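Local coordinates for shikimate dehydrogenase-like protein HI_0607 (Haemophilus influenzae, PDB 1NPY) that catalyses the NADP(+)-dependent oxidation of shikimate to 3-dehydroshikimate in vitro, though so weakly that shikimate may not be its biological substrate, at residues T183-G186 with K191-M194; A209-V212 with E218-F221. One frame throughout, in Å; residues are numbered along the deposited sequence.

Interaction 1 (T183-G186 with K191-M194); sequences TSIG and KEEM
Glu193 O is approached by two groups. A water donates to it at 2.7 Å and also donates to Gly186 O. Gly186 CA comes within 3.4 Å of Glu193 O in a C-H...O contact, with 164° at the hydrogen. One peptide unit earlier, Gly186 N donates to Glu192 O over 2.9 Å. Its N-H...O angle of 167° is nearly straight, yet the nitrogen stands above the carbonyl plane, 48° out of it. A second water receives a weak bond from Glu192 N and donates to Ser184 O. Both segments lie in the loop after strand 178-181 of the parallel, Rossmann-type sheet; Ser184 in it probably binds NADP(+), as inferred from relatives. Within 183-186 an ST turn shapes the backbone, with Thr183 OG1 accepting from Ile185 N at 3.0 Å and also bonded to Asn181 OD1. The Glu192 side chain, extended beyond CG, runs obliquely across Ile185 and brings Glu192 OE2 to 3.5 Å from Ile185 CG1. Glu192 OE1 takes a weak hydrogen bond from Ser184 OG at 3.4 Å, whereas Glu193 OE1 accepts a hydrogen bond from Gly189 N.

Interaction 2 (A209-V212 with E218-F221); sequences AFDV and ETPF
The Phe221 ring meets strand 208-211 largely by its edge: Phe210 O lies in the ring plane, 3.6 Å from Phe221 CE2, and Asp211 CG is also in plane, 3.7 Å from Phe221 CD2. Ala209 CB approaches obliquely and sits 3.6 Å from Phe221 CZ. Beyond the two segments, the Phe198 ring meets it at an inclined angle, and Leu179 and Asn181 of strand 178-181 touch it too. The carboxylate of Asp211 is turned 56° from the ring, and the two side chains run alongside one another, pointing opposite ways. With CG anti to the backbone N (chi1 -162°), Asp211 reaches out from the strand toward the start of the helix, where Thr219 OG1 donates to Asp211 OD2 over 2.7 Å. That hydroxyl meets the anti side of the carboxylate, 20° out of its plane, and Thr219 CG2 packs 3.3 Å from Asp211 OD2. Asp211 OD1 accepts from Asn181 ND2 and Val213 N, so both carboxylate oxygens of this buried aspartate have donors, which probably helps it remain ionised. Thr219 OG1 also accepts from Ile222 N, making Thr219 the N-cap of helix 220-227; Asp211 thus fixes the capping hydroxyl from the strand. Strand end, short loop and capped helix form the first half of the beta-alpha-beta unit 208-211, 220-227, 231-233 in the parallel, Rossmann-type sheet.

Along the chain, strand 178-181 leads into 183-186, and interaction 1 closes a loop with only four residues between its segments. After helix 200-205 comes strand 208-211, whose end meets the start of helix 220-227; here interaction 2 closes the second loop, with five residues between its segments. The two are in series, neither nested nor crossing, and their centres lie 10 Å apart. They also touch: Glu193 O is 3.6 Å from Pro220 CD, and Gly186 O is 3.7 Å from Thr219 CG2. The loop following one strand therefore packs against the helix start following its parallel neighbour, with Asn181 bonded to residues of both interactions.

Interaction 1 (T183-G186 with K191-M194)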
loop_
_atom_site.group_PDB
_atom_site.type_symbol
_atom_site.label_atom_id
_atom_site.label_comp_id
_atom_site.label_asym_id
_atom_site.label_seq_id
_atom_site.Cartn_x
_atom_site.Cartn_y
_atom_site.Cartn_z
ATOM N N THR A 183 8.586 5.153 -7.335
ATOM C CA THR A 183 8.363 6.365 -8.126
ATOM C C THR A 183 7.144 6.172 -9.019
ATOM O O THR A 183 6.607 5.062 -9.139
ATOM C CB THR A 183 9.548 6.701 -9.072
ATOM O OG1 THR A 183 9.696 5.688 -10.077
ATOM C CG2 THR A 183 10.917 6.796 -8.412
ATOM N N SER A 184 6.736 7.244 -9.702
ATOM C CA SER A 184 5.776 7.153 -10.796
ATOM C C SER A 184 6.310 6.592 -12.122
ATOM O O SER A 184 5.571 6.551 -13.110
ATOM C CB SER A 184 5.178 8.537 -11.043
ATOM O OG SER A 184 6.253 9.405 -11.347
ATOM N N ILE A 185 7.582 6.220 -12.187
ATOM C CA ILE A 185 8.148 5.643 -13.403
ATOM C C ILE A 185 7.378 4.358 -13.719
ATOM O O ILE A 185 7.222 3.517 -12.839
ATOM C CB ILE A 185 9.670 5.382 -13.267
ATOM C CG1 ILE A 185 10.483 6.680 -13.218
ATOM C CG2 ILE A 185 10.146 4.552 -14.440
ATOM C CD1 ILE A 185 11.897 6.508 -12.740
ATOM N N GLY A 186 6.986 4.176 -14.979
ATOM C CA GLY A 186 6.180 3.050 -15.425
ATOM C C GLY A 186 4.671 3.189 -15.317
ATOM O O GLY A 186 3.944 2.368 -15.877
ATOM N N LYS A 191 4.058 10.669 -17.779
ATOM C CA LYS A 191 5.144 11.076 -18.664
ATOM C C LYS A 191 6.324 10.114 -18.640
ATOM O O LYS A 191 7.146 10.101 -19.557
ATOM C CB LYS A 191 5.604 12.499 -18.349
ATOM C CG LYS A 191 6.282 12.723 -17.026
ATOM C CD LYS A 191 6.624 14.192 -16.873
ATOM C CE LYS A 191 7.420 14.426 -15.595
ATOM N NZ LYS A 191 7.855 15.841 -15.625
ATOM N N GLU A 192 6.376 9.264 -17.617
ATOM C CA GLU A 192 7.445 8.284 -17.530
ATOM C C GLU A 192 6.970 6.850 -17.743
ATOM O O GLU A 192 7.613 5.907 -17.278
ATOM C CB GLU A 192 8.100 8.427 -16.156
ATOM C CG GLU A 192 8.889 9.719 -16.001
ATOM C CD GLU A 192 9.462 9.853 -14.605
ATOM O OE1 GLU A 192 8.653 9.837 -13.656
ATOM O OE2 GLU A 192 10.698 9.916 -14.453
ATOM N N GLU A 193 5.871 6.683 -18.470
ATOM C CA GLU A 193 5.274 5.365 -18.660
ATOM C C GLU A 193 6.223 4.331 -19.263
ATOM O O GLU A 193 6.231 3.174 -18.858
ATOM C CB GLU A 193 4.015 5.474 -19.516
ATOM C CG GLU A 193 3.208 4.193 -19.611
ATOM C CD GLU A 193 1.912 4.286 -20.403
ATOM O OE1 GLU A 193 1.376 5.383 -20.666
ATOM O OE2 GLU A 193 1.421 3.206 -20.771
ATOM N N MET A 194 7.023 4.742 -20.241
ATOM C CA MET A 194 7.877 3.810 -20.982
ATOM C C MET A 194 9.317 3.883 -20.495
ATOM O O MET A 194 10.248 3.457 -21.193
ATOM C CB MET A 194 7.832 4.134 -22.483
ATOM C CG MET A 194 6.452 4.081 -23.085
ATOM S SD MET A 194 5.615 2.553 -22.702
ATOM C CE MET A 194 3.975 2.950 -23.319
HETATM O O HOH W 1 4.890 7.628 -15.641
HETATM O O HOH W 2 4.415 1.204 -18.350
#

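Interaction 2 (A209-V212 with E218-F221)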
loop_
_atom_site.group_PDB
_atom_site.type_symbol
_atom_site.label_atom_id
_atom_site.label_comp_id
_atom_site.label_asym_id
_atom_site.label_seq_id
_atom_site.Cartn_x
_atom_site.Cartn_y
_atom_site.Cartn_z
ATOM N N ALA A 209 12.894 -7.927 -8.273
ATOM C CA ALA A 209 12.368 -6.649 -8.750
ATOM C C ALA A 209 10.970 -6.426 -8.181
ATOM O O ALA A 209 10.078 -7.216 -8.465
ATOM C CB ALA A 209 12.326 -6.635 -10.271
ATOM N N PHE A 210 10.797 -5.411 -7.335
ATOM C CA PHE A 210 9.547 -5.126 -6.637
ATOM C C PHE A 210 9.086 -3.736 -7.071
ATOM O O PHE A 210 9.761 -2.727 -6.832
ATOM C CB PHE A 210 9.808 -5.235 -5.138
ATOM C CG PHE A 210 8.622 -5.013 -4.216
ATOM C CD1 PHE A 210 8.853 -5.085 -2.851
ATOM C CD2 PHE A 210 7.347 -4.740 -4.658
ATOM C CE1 PHE A 210 7.817 -4.886 -1.948
ATOM C CE2 PHE A 210 6.314 -4.538 -3.770
ATOM C CZ PHE A 210 6.551 -4.603 -2.411
ATOM N N ASP A 211 8.019 -3.696 -7.853
ATOM C CA ASP A 211 7.535 -2.429 -8.399
ATOM C C ASP A 211 6.195 -2.198 -7.729
ATOM O O ASP A 211 5.241 -2.957 -7.921
ATOM C CB ASP A 211 7.354 -2.508 -9.911
ATOM C CG ASP A 211 7.274 -1.153 -10.583
ATOM O OD1 ASP A 211 6.999 -0.131 -9.910
ATOM O OD2 ASP A 211 7.474 -1.046 -11.816
ATOM N N VAL A 212 6.093 -1.080 -7.026
ATOM C CA VAL A 212 4.839 -0.711 -6.391
ATOM C C VAL A 212 3.833 -0.132 -7.382
ATOM O O VAL A 212 2.633 -0.093 -7.125
ATOM C CB VAL A 212 5.097 0.205 -5.185
ATOM C CG1 VAL A 212 3.807 0.528 -4.475
ATOM C CG2 VAL A 212 6.026 -0.471 -4.189
ATOM N N GLU A 218 2.858 -4.949 -15.958
ATOM C CA GLU A 218 4.084 -5.150 -16.715
ATOM C C GLU A 218 4.666 -3.779 -17.070
ATOM O O GLU A 218 4.578 -3.326 -18.229
ATOM C CB GLU A 218 3.804 -5.987 -17.966
ATOM C CG GLU A 218 3.330 -7.407 -17.669
ATOM C CD GLU A 218 4.464 -8.318 -17.230
ATOM O OE1 GLU A 218 5.621 -8.069 -17.625
ATOM O OE2 GLU A 218 4.234 -9.249 -16.430
ATOM N N THR A 219 5.227 -3.099 -16.068
ATOM C CA THR A 219 6.056 -1.917 -16.327
ATOM C C THR A 219 7.343 -2.303 -17.065
ATOM O O THR A 219 7.679 -3.481 -17.106
ATOM C CB THR A 219 6.475 -1.213 -15.028
ATOM O OG1 THR A 219 7.137 -2.176 -14.195
ATOM C CG2 THR A 219 5.289 -0.680 -14.227
ATOM N N PRO A 220 8.080 -1.369 -17.671
ATOM C CA PRO A 220 9.355 -1.745 -18.282
ATOM C C PRO A 220 10.326 -2.436 -17.327
ATOM O O PRO A 220 10.986 -3.405 -17.707
ATOM C CB PRO A 220 9.875 -0.419 -18.858
ATOM C CG PRO A 220 8.650 0.346 -19.119
ATOM C CD PRO A 220 7.802 0.064 -17.878
ATOM N N PHE A 221 10.347 -1.992 -16.080
ATOM C CA PHE A 221 11.159 -2.584 -15.014
ATOM C C PHE A 221 10.785 -4.055 -14.783
ATOM O O PHE A 221 11.660 -4.929 -14.827
ATOM C CB PHE A 221 10.922 -1.741 -13.765
ATOM C CG PHE A 221 11.516 -2.269 -12.478
ATOM C CD1 PHE A 221 12.778 -2.830 -12.392
ATOM C CD2 PHE A 221 10.815 -2.068 -11.306
ATOM C CE1 PHE A 221 13.315 -3.258 -11.175
ATOM C CE2 PHE A 221 11.343 -2.486 -10.085
ATOM C CZ PHE A 221 12.588 -3.057 -10.005
#